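Local coordinates for protein fructokinase (Vibrio cholerae serotype O1, PDB 5EYN) that catalyses ATP-dependent phosphorylation of fructose as a PfkB-family (ribokinase-like) sugar kinase, and here holds fructose, ADP, beryllium trifluoride and calcium, at residues Asp172-Glu177 with Glu204-Phe209; Ala197-Phe202 with Ile228-Val233; Ala145-Pro150 with Glu177-Glu182; Thr24-Val29 with Gly45-Val50. One frame throughout, in Å; residues are numbered along the deposited sequence.

Contact 1 of 4, residues Asp172-Glu177 with Glu204-Phe209; sequences DPNLRE and EEELQF. With CA (calcium ion), chain C; FRU (beta-D-fructofuranose), chain B; BEF (beryllium trifluoride ion), chain D.
Glu-206 turns its CG away from its own carbonyl carbon (chi1 -73°) and then runs extended (chi2 164°), which carries its carboxylate off the helix to the backbone of Leu-175. This is the metal-bearing edge of the active site in a ribokinase-fold sugar kinase. Leu-175 N donates to Glu-206 OE1 over 3.0 Å, from above the carboxylate plane. The side chains of Leu-175 and Glu-206 run alongside one another head to tail, with Leu-175 CD1 4.1 Å from Glu-206 CG. Leu-175 CD1 then reaches Phe-209 CD2 at 3.7 Å, oblique to the ring, on the next turn of the helix.

The carboxylate acts on the calcium from the second shell. Water 1 donates to both Glu-206 OE2 and Asp-172 OD1, and so lies between two carboxylates. Water 4 is hydrogen-bonded to Glu-206 OE1 and accepts from Arg-176 NH1. Both waters are calcium ligands. Ser-203 N also donates to Glu-206 OE2.

Asn-174 binds the ion directly, OD1 to calcium 2.3 Å, and its ND2 donates to Asp-266 OD1. The bent Arg-176 chain brings Arg-176 NH1 to Leu-175 O at 2.9 Å, a bond that limits rotation of the guanidinium. Arg-176 NH2 donates to beryllium trifluoride F3 over 3.1 Å. Arg-176 NE makes a nearly straight bond to fructose O2, 3.0 Å long with 172° at the hydrogen.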
# COMPACT_ATOMS: atom_id res chain seq x y z
N ASP A 172 -6.29 13.61 -20.16
CA ASP A 172 -6.93 14.18 -18.97
C ASP A 172 -5.82 14.29 -17.94
O ASP A 172 -5.40 13.28 -17.39
CB ASP A 172 -8.04 13.26 -18.48
CG ASP A 172 -8.67 13.69 -17.18
OD1 ASP A 172 -8.22 14.68 -16.58
OD2 ASP A 172 -9.61 13.00 -16.76
N PRO A 173 -5.30 15.50 -17.72
CA PRO A 173 -4.18 15.61 -16.78
C PRO A 173 -4.43 14.83 -15.47
O PRO A 173 -3.57 14.08 -15.06
CB PRO A 173 -4.04 17.11 -16.60
CG PRO A 173 -4.39 17.66 -17.97
CD PRO A 173 -5.52 16.76 -18.46
N ASN A 174 -5.58 14.99 -14.84
CA ASN A 174 -5.89 14.17 -13.68
C ASN A 174 -4.73 14.23 -12.69
O ASN A 174 -4.12 13.22 -12.32
CB ASN A 174 -6.17 12.72 -14.11
CG ASN A 174 -7.45 12.20 -13.58
OD1 ASN A 174 -8.03 12.75 -12.64
ND2 ASN A 174 -7.95 11.16 -14.23
N LEU A 175 -4.44 15.44 -12.26
CA LEU A 175 -3.21 15.69 -11.54
C LEU A 175 -3.17 15.04 -10.18
O LEU A 175 -4.11 15.16 -9.40
CB LEU A 175 -2.98 17.18 -11.38
CG LEU A 175 -2.91 17.97 -12.68
CD1 LEU A 175 -2.71 19.45 -12.36
CD2 LEU A 175 -1.83 17.43 -13.61
N ARG A 176 -2.06 14.37 -9.90
CA ARG A 176 -1.77 13.78 -8.61
C ARG A 176 -0.29 14.06 -8.32
O ARG A 176 0.59 13.23 -8.60
CB ARG A 176 -2.05 12.27 -8.63
CG ARG A 176 -3.44 11.88 -9.13
CD ARG A 176 -4.56 12.19 -8.15
NE ARG A 176 -5.79 11.61 -8.66
CZ ARG A 176 -6.63 12.21 -9.48
NH1 ARG A 176 -6.47 13.47 -9.85
NH2 ARG A 176 -7.69 11.55 -9.92
N GLU A 177 -0.02 15.24 -7.78
CA GLU A 177 1.35 15.74 -7.70
C GLU A 177 2.26 14.82 -6.92
O GLU A 177 3.43 14.70 -7.26
CB GLU A 177 1.38 17.13 -7.06
CG GLU A 177 2.74 17.80 -7.05
CD GLU A 177 2.68 19.17 -6.41
OE1 GLU A 177 2.40 19.25 -5.19
OE2 GLU A 177 2.88 20.17 -7.13
N GLU A 204 -11.92 22.51 -13.74
CA GLU A 204 -11.71 23.95 -13.67
C GLU A 204 -10.42 24.24 -12.89
O GLU A 204 -9.61 25.08 -13.29
CB GLU A 204 -12.91 24.61 -12.99
CG GLU A 204 -12.80 26.10 -12.76
CD GLU A 204 -14.09 26.69 -12.21
OE1 GLU A 204 -15.09 25.94 -12.07
OE2 GLU A 204 -14.10 27.90 -11.91
N GLU A 205 -10.24 23.54 -11.79
CA GLU A 205 -9.08 23.75 -10.94
C GLU A 205 -7.78 23.37 -11.66
O GLU A 205 -6.79 24.07 -11.59
CB GLU A 205 -9.26 22.96 -9.64
CG GLU A 205 -10.43 23.44 -8.75
CD GLU A 205 -11.84 23.05 -9.24
OE1 GLU A 205 -12.01 22.18 -10.12
OE2 GLU A 205 -12.80 23.65 -8.70
N GLU A 206 -7.79 22.26 -12.38
CA GLU A 206 -6.59 21.83 -13.09
C GLU A 206 -6.20 22.81 -14.19
O GLU A 206 -5.03 23.05 -14.42
CB GLU A 206 -6.80 20.42 -13.64
CG GLU A 206 -6.78 19.37 -12.57
CD GLU A 206 -7.35 18.03 -13.00
OE1 GLU A 206 -6.93 17.02 -12.43
OE2 GLU A 206 -8.22 17.99 -13.90
N LEU A 207 -7.18 23.32 -14.93
CA LEU A 207 -6.90 24.25 -16.01
C LEU A 207 -6.22 25.47 -15.43
O LEU A 207 -5.20 25.93 -15.95
CB LEU A 207 -8.18 24.66 -16.72
CG LEU A 207 -8.01 25.77 -17.75
CD1 LEU A 207 -7.05 25.33 -18.84
CD2 LEU A 207 -9.34 26.17 -18.35
N GLN A 208 -6.76 25.99 -14.33
CA GLN A 208 -6.18 27.18 -13.72
C GLN A 208 -4.79 26.93 -13.17
O GLN A 208 -3.90 27.75 -13.33
CB GLN A 208 -7.11 27.74 -12.64
CG GLN A 208 -8.38 28.32 -13.25
CD GLN A 208 -9.30 28.97 -12.25
OE1 GLN A 208 -8.90 29.34 -11.13
NE2 GLN A 208 -10.55 29.14 -12.65
N PHE A 209 -4.60 25.78 -12.54
CA PHE A 209 -3.30 25.42 -11.98
C PHE A 209 -2.25 25.32 -13.08
O PHE A 209 -1.17 25.86 -12.97
CB PHE A 209 -3.39 24.09 -11.23
CG PHE A 209 -2.09 23.64 -10.66
CD1 PHE A 209 -1.65 24.12 -9.43
CD2 PHE A 209 -1.29 22.74 -11.34
CE1 PHE A 209 -0.46 23.70 -8.90
CE2 PHE A 209 -0.09 22.31 -10.80
CZ PHE A 209 0.33 22.80 -9.58
CA CA C . -10.04 13.89 -12.49
C1 FRU B . -5.21 7.69 -9.74
C2 FRU B . -6.54 7.88 -9.04
C3 FRU B . -7.22 6.64 -8.49
C4 FRU B . -8.67 6.86 -8.72
C5 FRU B . -8.66 7.74 -9.92
C6 FRU B . -9.80 8.72 -9.99
O1 FRU B . -5.36 6.98 -10.93
O2 FRU B . -6.31 8.77 -7.99
O3 FRU B . -6.83 6.49 -7.16
O4 FRU B . -9.38 5.70 -9.00
O5 FRU B . -7.43 8.44 -9.96
O6 FRU B . -9.72 9.54 -11.13
BE BEF D . -11.93 12.10 -10.82
F1 BEF D . -12.32 11.79 -9.37
F2 BEF D . -12.08 10.89 -11.79
F3 BEF D . -10.44 12.39 -10.95
O HOH W 1 -9.43 15.51 -14.32
O HOH W 2 -10.85 12.66 -14.35
O HOH W 3 -6.15 17.20 -9.74
O HOH W 4 -8.58 15.26 -11.12
O HOH W 5 -12.15 14.98 -11.98

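Contact 2 of 4, residues Ala197-Phe202 with Ile228-Val233; sequences ADVVKF and IPLVVV
Val-200 O accepts a hydrogen bond from Val-232 N at 2.9 Å, and the CA-H of Val-231 also points at this oxygen. The bond belongs to a parallel strand pair in the central sheet of the ribokinase-like fold. Strands 199-203 and 230-234 are neighbours there, and the axes of their segments lie 4.7 Å apart at 13°. Val-200 N gives its proton to Leu-230 O, so Val-200 is bonded through both its N and its O. Phe-202 N donates to Val-232 O. At the start of the ladder Leu-230 N donates to Asp-198 O. Pro-229 covers that same oxygen, its CD 3.3 Å from Asp-198 O.

One face of the pair carries Val-199, Lys-201, Leu-230 and Val-232. Val-199 CG2 and Leu-230 CD2 pack against each other from adjacent, aligned side chains. Helix 264-278 covers this face, with Leu-272 on Val-199 and Phe-268 on Val-232. Lys-201 takes its CG past Val-232 O, then bends (chi2 -83°) so that its amine makes a long, weak ion pair with Asp-172. Lys-201 belongs to a second ADP site seen for this protein; that ADP is not bound to this chain here.

The other face carries Val-200, Phe-202, Val-231 and Val-233, and helix 204-211 packs on it through Leu-207. The side chains of Val-200 and Ile-228 cross at about a right angle, CG2 against CG2. The Phe-202 ring has Val-200 CG1 over one face, toward the rim. At its edge, near the ring plane, Val-231 CG1 touches Phe-202 CE2 at 3.9 Å.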
# COMPACT_ATOMS: atom_id res chain seq x y z
N ALA A 197 -2.41 16.45 -27.88
CA ALA A 197 -3.70 15.80 -27.81
C ALA A 197 -4.72 16.40 -28.78
O ALA A 197 -4.69 17.60 -29.08
CB ALA A 197 -4.21 15.87 -26.38
N ASP A 198 -5.62 15.56 -29.25
CA ASP A 198 -6.81 16.00 -29.97
C ASP A 198 -7.91 16.47 -29.04
O ASP A 198 -8.66 17.40 -29.37
CB ASP A 198 -7.33 14.85 -30.82
CG ASP A 198 -6.37 14.45 -31.89
OD1 ASP A 198 -6.32 15.18 -32.91
OD2 ASP A 198 -5.67 13.43 -31.73
N VAL A 199 -8.01 15.82 -27.89
CA VAL A 199 -9.02 16.13 -26.88
C VAL A 199 -8.33 16.27 -25.54
O VAL A 199 -7.54 15.40 -25.17
CB VAL A 199 -10.05 14.99 -26.78
CG1 VAL A 199 -11.09 15.26 -25.69
CG2 VAL A 199 -10.75 14.77 -28.10
N VAL A 200 -8.61 17.36 -24.82
CA VAL A 200 -8.07 17.51 -23.48
C VAL A 200 -9.23 17.86 -22.56
O VAL A 200 -10.04 18.74 -22.89
CB VAL A 200 -6.99 18.61 -23.40
CG1 VAL A 200 -6.43 18.69 -21.99
CG2 VAL A 200 -5.90 18.35 -24.42
N LYS A 201 -9.31 17.16 -21.44
CA LYS A 201 -10.31 17.40 -20.41
C LYS A 201 -9.58 17.86 -19.16
O LYS A 201 -8.64 17.20 -18.71
CB LYS A 201 -11.12 16.14 -20.14
CG LYS A 201 -12.19 16.29 -19.05
CD LYS A 201 -11.62 16.13 -17.63
CE LYS A 201 -12.62 15.71 -16.60
NZ LYS A 201 -11.96 15.20 -15.38
N PHE A 202 -10.02 19.00 -18.64
CA PHE A 202 -9.50 19.57 -17.40
C PHE A 202 -10.66 19.70 -16.44
O PHE A 202 -11.76 20.00 -16.86
CB PHE A 202 -9.01 21.01 -17.58
CG PHE A 202 -7.91 21.21 -18.60
CD1 PHE A 202 -6.58 21.12 -18.24
CD2 PHE A 202 -8.22 21.61 -19.88
CE1 PHE A 202 -5.58 21.38 -19.15
CE2 PHE A 202 -7.22 21.88 -20.80
CZ PHE A 202 -5.89 21.75 -20.43
N ILE A 228 -5.89 23.22 -29.79
CA ILE A 228 -6.45 21.94 -29.39
C ILE A 228 -7.85 21.82 -29.99
O ILE A 228 -8.68 22.70 -29.81
CB ILE A 228 -6.56 21.81 -27.85
CG1 ILE A 228 -5.20 22.04 -27.18
CG2 ILE A 228 -7.07 20.45 -27.46
CD1 ILE A 228 -5.33 22.36 -25.72
N PRO A 229 -8.11 20.74 -30.73
CA PRO A 229 -9.40 20.61 -31.41
C PRO A 229 -10.60 20.62 -30.46
O PRO A 229 -11.60 21.27 -30.76
CB PRO A 229 -9.27 19.27 -32.14
CG PRO A 229 -7.82 19.12 -32.37
CD PRO A 229 -7.17 19.70 -31.15
N LEU A 230 -10.48 19.94 -29.33
CA LEU A 230 -11.56 19.90 -28.36
C LEU A 230 -11.03 19.97 -26.96
O LEU A 230 -10.24 19.12 -26.55
CB LEU A 230 -12.37 18.62 -28.53
CG LEU A 230 -13.44 18.33 -27.47
CD1 LEU A 230 -14.45 19.46 -27.37
CD2 LEU A 230 -14.13 17.02 -27.78
N VAL A 231 -11.47 20.98 -26.22
CA VAL A 231 -11.15 21.12 -24.80
C VAL A 231 -12.46 21.07 -24.05
O VAL A 231 -13.44 21.73 -24.42
CB VAL A 231 -10.42 22.44 -24.50
CG1 VAL A 231 -10.33 22.68 -23.01
CG2 VAL A 231 -9.03 22.45 -25.10
N VAL A 232 -12.50 20.27 -23.00
CA VAL A 232 -13.65 20.22 -22.14
C VAL A 232 -13.17 20.56 -20.74
O VAL A 232 -12.16 20.03 -20.28
CB VAL A 232 -14.28 18.83 -22.16
CG1 VAL A 232 -15.47 18.79 -21.22
CG2 VAL A 232 -14.69 18.48 -23.57
N VAL A 233 -13.87 21.47 -20.07
CA VAL A 233 -13.55 21.83 -18.71
C VAL A 233 -14.74 21.42 -17.87
O VAL A 233 -15.85 21.97 -18.03
CB VAL A 233 -13.31 23.35 -18.54
CG1 VAL A 233 -12.86 23.65 -17.11
CG2 VAL A 233 -12.29 23.85 -19.55

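Contact 3 of 4, residues Ala145-Pro150 with Glu177-Glu182; sequences ALANQP and EEVWSE
Val-179 closes a short 3-10 turn and faces Ala-147, with its CG1 3.8 Å from Ala-147 CB. Its carbonyl accepts from the side chain of Asn-148, which follows Ala-147: Asn-148 ND2 reaches Val-179 O at 2.9 Å, and the oxygen lies in the plane of the amide. The other hydrogen bond of ND2 goes to Gln-123 OE1.

Trp-180 follows and lays one face of its indole against Leu-146 and Ala-147. Ala-147 CA sits 3.5 Å from the centroid of the six-membered ring of Trp-180, almost on the ring normal, which makes a CH-pi contact. Ala-147 CB covers the five-membered part of the indole. Leu-146 O comes to 3.3 Å from Trp-180 CH2. In Trp-180, chi1 (-64°) brings the indole toward 146-147 and chi2 (66°) turns its face to Ala-147 CA.

Ser-181 grips Asn-148 OD1 twice. Ser-181 N donates to Asn-148 OD1 at 3.0 Å, in the carbonyl plane and on a lone pair. Ser-181 OG donates to Asn-148 OD1 at 2.8 Å, tilted slightly from that plane. With ND2 also bonded, the flip of the amide is fixed. Glu-182 N donates to water 6, which in turn donates to Ala-147 O.

Two loops are thus pinned by one asparagine and one tryptophan. They follow the neighbouring parallel strands 138-142 and 168-172 of the central sheet, in the alpha/beta layering of the ribokinase fold.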
# COMPACT_ATOMS: atom_id res chain seq x y z
N ALA A 145 0.91 8.71 -15.82
CA ALA A 145 1.75 7.97 -16.75
C ALA A 145 3.00 8.75 -17.13
O ALA A 145 3.97 8.17 -17.58
CB ALA A 145 0.95 7.61 -18.00
N LEU A 146 2.95 10.06 -16.94
CA LEU A 146 4.05 10.96 -17.25
C LEU A 146 4.87 11.30 -16.02
O LEU A 146 5.79 12.08 -16.11
CB LEU A 146 3.50 12.26 -17.81
CG LEU A 146 2.48 12.09 -18.95
CD1 LEU A 146 1.99 13.45 -19.42
CD2 LEU A 146 3.08 11.29 -20.11
N ALA A 147 4.53 10.76 -14.85
CA ALA A 147 5.15 11.25 -13.63
C ALA A 147 6.63 10.92 -13.50
O ALA A 147 7.39 11.77 -13.04
CB ALA A 147 4.38 10.78 -12.39
N ASN A 148 7.01 9.69 -13.84
CA ASN A 148 8.40 9.26 -13.69
C ASN A 148 8.81 8.43 -14.87
O ASN A 148 7.97 7.92 -15.60
CB ASN A 148 8.57 8.45 -12.41
CG ASN A 148 8.13 9.19 -11.19
OD1 ASN A 148 8.84 10.06 -10.66
ND2 ASN A 148 6.95 8.87 -10.72
N GLN A 149 10.12 8.30 -15.06
CA GLN A 149 10.64 7.40 -16.06
C GLN A 149 10.69 5.99 -15.53
O GLN A 149 10.87 5.79 -14.34
CB GLN A 149 12.06 7.82 -16.44
CG GLN A 149 12.17 9.22 -16.99
CD GLN A 149 11.50 9.38 -18.34
OE1 GLN A 149 10.95 8.42 -18.91
NE2 GLN A 149 11.50 10.59 -18.85
N PRO A 150 10.61 4.98 -16.42
CA PRO A 150 10.52 5.10 -17.88
C PRO A 150 9.12 5.35 -18.42
O PRO A 150 8.94 5.55 -19.62
CB PRO A 150 11.02 3.74 -18.36
CG PRO A 150 10.60 2.79 -17.27
CD PRO A 150 10.82 3.58 -16.00
N GLU A 177 -0.02 15.24 -7.78
CA GLU A 177 1.35 15.74 -7.70
C GLU A 177 2.26 14.82 -6.92
O GLU A 177 3.43 14.70 -7.26
CB GLU A 177 1.38 17.13 -7.06
CG GLU A 177 2.74 17.80 -7.05
CD GLU A 177 2.68 19.17 -6.41
OE1 GLU A 177 2.40 19.25 -5.19
OE2 GLU A 177 2.88 20.17 -7.13
N GLU A 178 1.76 14.18 -5.87
CA GLU A 178 2.66 13.44 -4.99
C GLU A 178 3.30 12.23 -5.67
O GLU A 178 4.30 11.70 -5.19
CB GLU A 178 1.98 12.99 -3.71
CG GLU A 178 1.11 11.74 -3.88
CD GLU A 178 0.96 10.97 -2.57
OE1 GLU A 178 1.97 10.46 -1.99
OE2 GLU A 178 -0.16 10.89 -2.10
N VAL A 179 2.74 11.80 -6.79
CA VAL A 179 3.29 10.67 -7.52
C VAL A 179 4.62 11.02 -8.23
O VAL A 179 5.41 10.14 -8.56
CB VAL A 179 2.22 10.16 -8.53
CG1 VAL A 179 2.74 9.04 -9.42
CG2 VAL A 179 0.99 9.71 -7.78
N TRP A 180 4.84 12.31 -8.48
CA TRP A 180 6.02 12.79 -9.19
C TRP A 180 7.21 12.83 -8.25
O TRP A 180 7.18 13.50 -7.22
CB TRP A 180 5.76 14.20 -9.74
CG TRP A 180 4.69 14.22 -10.76
CD1 TRP A 180 3.36 13.93 -10.57
CD2 TRP A 180 4.83 14.48 -12.15
NE1 TRP A 180 2.69 14.00 -11.76
CE2 TRP A 180 3.56 14.33 -12.75
CE3 TRP A 180 5.92 14.82 -12.96
CZ2 TRP A 180 3.35 14.52 -14.10
CZ3 TRP A 180 5.70 15.01 -14.31
CH2 TRP A 180 4.43 14.85 -14.87
N SER A 181 8.29 12.13 -8.59
CA SER A 181 9.50 12.24 -7.79
C SER A 181 10.12 13.63 -7.94
O SER A 181 10.79 14.10 -7.01
CB SER A 181 10.47 11.11 -8.12
OG SER A 181 11.06 11.24 -9.39
N GLU A 182 9.86 14.30 -9.07
CA GLU A 182 10.32 15.65 -9.35
C GLU A 182 9.09 16.51 -9.64
O GLU A 182 8.76 16.74 -10.80
CB GLU A 182 11.23 15.65 -10.58
CG GLU A 182 12.39 14.66 -10.52
CD GLU A 182 13.48 15.06 -9.55
OE1 GLU A 182 13.54 16.24 -9.13
OE2 GLU A 182 14.30 14.18 -9.20
O HOH W 6 9.30 13.10 -11.62

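Contact 4 of 4, residues Thr24-Val29 with Gly45-Val50; sequences TGDAVV and GAPANV. With FRU (beta-D-fructofuranose), chain B.
Gly-45 CA lies 3.1 Å from Asp-26 O, a close CA-H...O contact to a carbonyl that is buried with no polar partner in the model. Gly-25 CA rests on Pro-47 CG at 3.7 Å. Both glycines take positive phi angles, a region that glycine enters easily. No hydrogen bond joins the two segments.

The Pro-47 ring packs along the backbone from Thr-24 to Asp-26, with Pro-47 CB 3.3 Å from Thr-24 O. Its CD meets Asp-26 OD2, the two side chains crossing at about a right angle. Ala-27 CB and Ala-48 CB touch more loosely. Val-28 places CG2 between its backbone N and carbonyl carbon, 3.3 Å from Gly-45 N.

The fructose is held along this join. Asp-26 CG sits between its own N and carbonyl carbon (chi1 58°), which turns Asp-26 OD1 to fructose O1, a bond of 2.6 Å donated by the sugar. Fructose O1 also accepts from Ala-46 N at 3.0 Å. Fructose O4 accepts a nearly straight bond from Gly-45 N (3.0 Å) and a less straight one from Asn-49 ND2. Asn-49 ND2 also bonds Asp-266 OD2. Gly-45 is the N-cap residue of helix 46-56. The N-cap amide and the first helix amide both donate to the sugar, as at the Gly-Gly segment of the PfkB signature before this helix.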
# COMPACT_ATOMS: atom_id res chain seq x y z
N THR A 24 -4.05 3.55 -21.25
CA THR A 24 -2.79 3.15 -20.65
C THR A 24 -2.54 3.95 -19.39
O THR A 24 -3.02 5.08 -19.26
CB THR A 24 -1.62 3.33 -21.64
OG1 THR A 24 -0.41 2.86 -21.05
CG2 THR A 24 -1.42 4.79 -22.05
N GLY A 25 -1.82 3.35 -18.45
CA GLY A 25 -1.46 4.04 -17.23
C GLY A 25 -1.62 3.15 -16.03
O GLY A 25 -1.24 1.98 -16.07
N ASP A 26 -2.19 3.70 -14.97
CA ASP A 26 -2.25 3.04 -13.67
C ASP A 26 -3.60 2.43 -13.37
O ASP A 26 -4.58 3.13 -13.28
CB ASP A 26 -1.87 4.02 -12.55
CG ASP A 26 -2.75 5.26 -12.48
OD1 ASP A 26 -3.13 5.65 -11.33
OD2 ASP A 26 -3.04 5.90 -13.53
N ALA A 27 -3.59 1.12 -13.23
CA ALA A 27 -4.67 0.39 -12.58
C ALA A 27 -4.30 0.31 -11.10
O ALA A 27 -3.18 -0.04 -10.76
CB ALA A 27 -4.82 -0.99 -13.19
N VAL A 28 -5.23 0.67 -10.22
CA VAL A 28 -4.91 0.80 -8.82
C VAL A 28 -6.01 0.22 -7.97
O VAL A 28 -7.15 0.14 -8.40
CB VAL A 28 -4.72 2.26 -8.40
CG1 VAL A 28 -3.98 3.08 -9.46
CG2 VAL A 28 -6.00 2.91 -8.02
N VAL A 29 -5.65 -0.17 -6.76
CA VAL A 29 -6.65 -0.48 -5.76
C VAL A 29 -6.86 0.75 -4.88
O VAL A 29 -5.93 1.23 -4.23
CB VAL A 29 -6.29 -1.73 -4.91
CG1 VAL A 29 -7.20 -1.86 -3.71
CG2 VAL A 29 -6.37 -2.98 -5.78
N GLY A 45 -8.04 3.50 -10.56
CA GLY A 45 -6.97 3.94 -11.45
C GLY A 45 -7.60 4.58 -12.67
O GLY A 45 -8.31 3.93 -13.42
N ALA A 46 -7.34 5.87 -12.88
CA ALA A 46 -8.11 6.63 -13.86
C ALA A 46 -8.22 5.97 -15.24
O ALA A 46 -9.32 5.84 -15.75
CB ALA A 46 -7.60 8.05 -13.99
N PRO A 47 -7.10 5.55 -15.86
CA PRO A 47 -7.30 4.95 -17.19
C PRO A 47 -8.06 3.62 -17.14
O PRO A 47 -8.78 3.29 -18.09
CB PRO A 47 -5.87 4.77 -17.70
CG PRO A 47 -5.02 4.80 -16.52
CD PRO A 47 -5.68 5.68 -15.51
N ALA A 48 -7.93 2.87 -16.05
CA ALA A 48 -8.72 1.64 -15.90
C ALA A 48 -10.20 1.98 -15.76
O ALA A 48 -11.07 1.32 -16.35
CB ALA A 48 -8.23 0.85 -14.70
N ASN A 49 -10.49 3.03 -15.00
CA ASN A 49 -11.85 3.51 -14.83
C ASN A 49 -12.45 3.89 -16.16
O ASN A 49 -13.59 3.54 -16.47
CB ASN A 49 -11.86 4.73 -13.90
CG ASN A 49 -11.40 4.42 -12.49
OD1 ASN A 49 -11.47 3.29 -12.03
ND2 ASN A 49 -10.95 5.45 -11.80
N VAL A 50 -11.69 4.62 -16.97
CA VAL A 50 -12.18 5.00 -18.29
C VAL A 50 -12.45 3.77 -19.17
O VAL A 50 -13.47 3.70 -19.88
CB VAL A 50 -11.20 5.97 -18.99
CG1 VAL A 50 -11.69 6.29 -20.38
CG2 VAL A 50 -11.05 7.26 -18.18
C1 FRU B . -5.21 7.69 -9.74
C2 FRU B . -6.54 7.88 -9.04
C3 FRU B . -7.22 6.64 -8.49
C4 FRU B . -8.67 6.86 -8.72
C5 FRU B . -8.66 7.74 -9.92
C6 FRU B . -9.80 8.72 -9.99
O1 FRU B . -5.36 6.98 -10.93
O2 FRU B . -6.31 8.77 -7.99
O3 FRU B . -6.83 6.49 -7.16
O4 FRU B . -9.38 5.70 -9.00
O5 FRU B . -7.43 8.44 -9.96
O6 FRU B . -9.72 9.54 -11.13

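How the contacts relate
Contact 4 comes first along the chain and closes before the others open. Contacts 1 and 3 cross and share Glu-177, as contact 1 crosses contact 2. Contact 2 pairs strands 199-203 and 230-234 of the nine-strand sheet, and contacts 1 and 3 use the loop after strand 168-172 of that sheet. Strand 28-33 of contact 4 lies in the separate four-strand sheet. Contact 1 touches contact 2, their centres 13 Å apart, where Pro-173 packs on Lys-201. Helix 204-211 directly follows strand 199-203. Contact 1 also meets contact 4, about 17 Å away centre to centre, through Asn-174 and Ala-46. Both bind fructose; contact 1 adds calcium and the phosphate mimic. Contact 3 lies more peripherally.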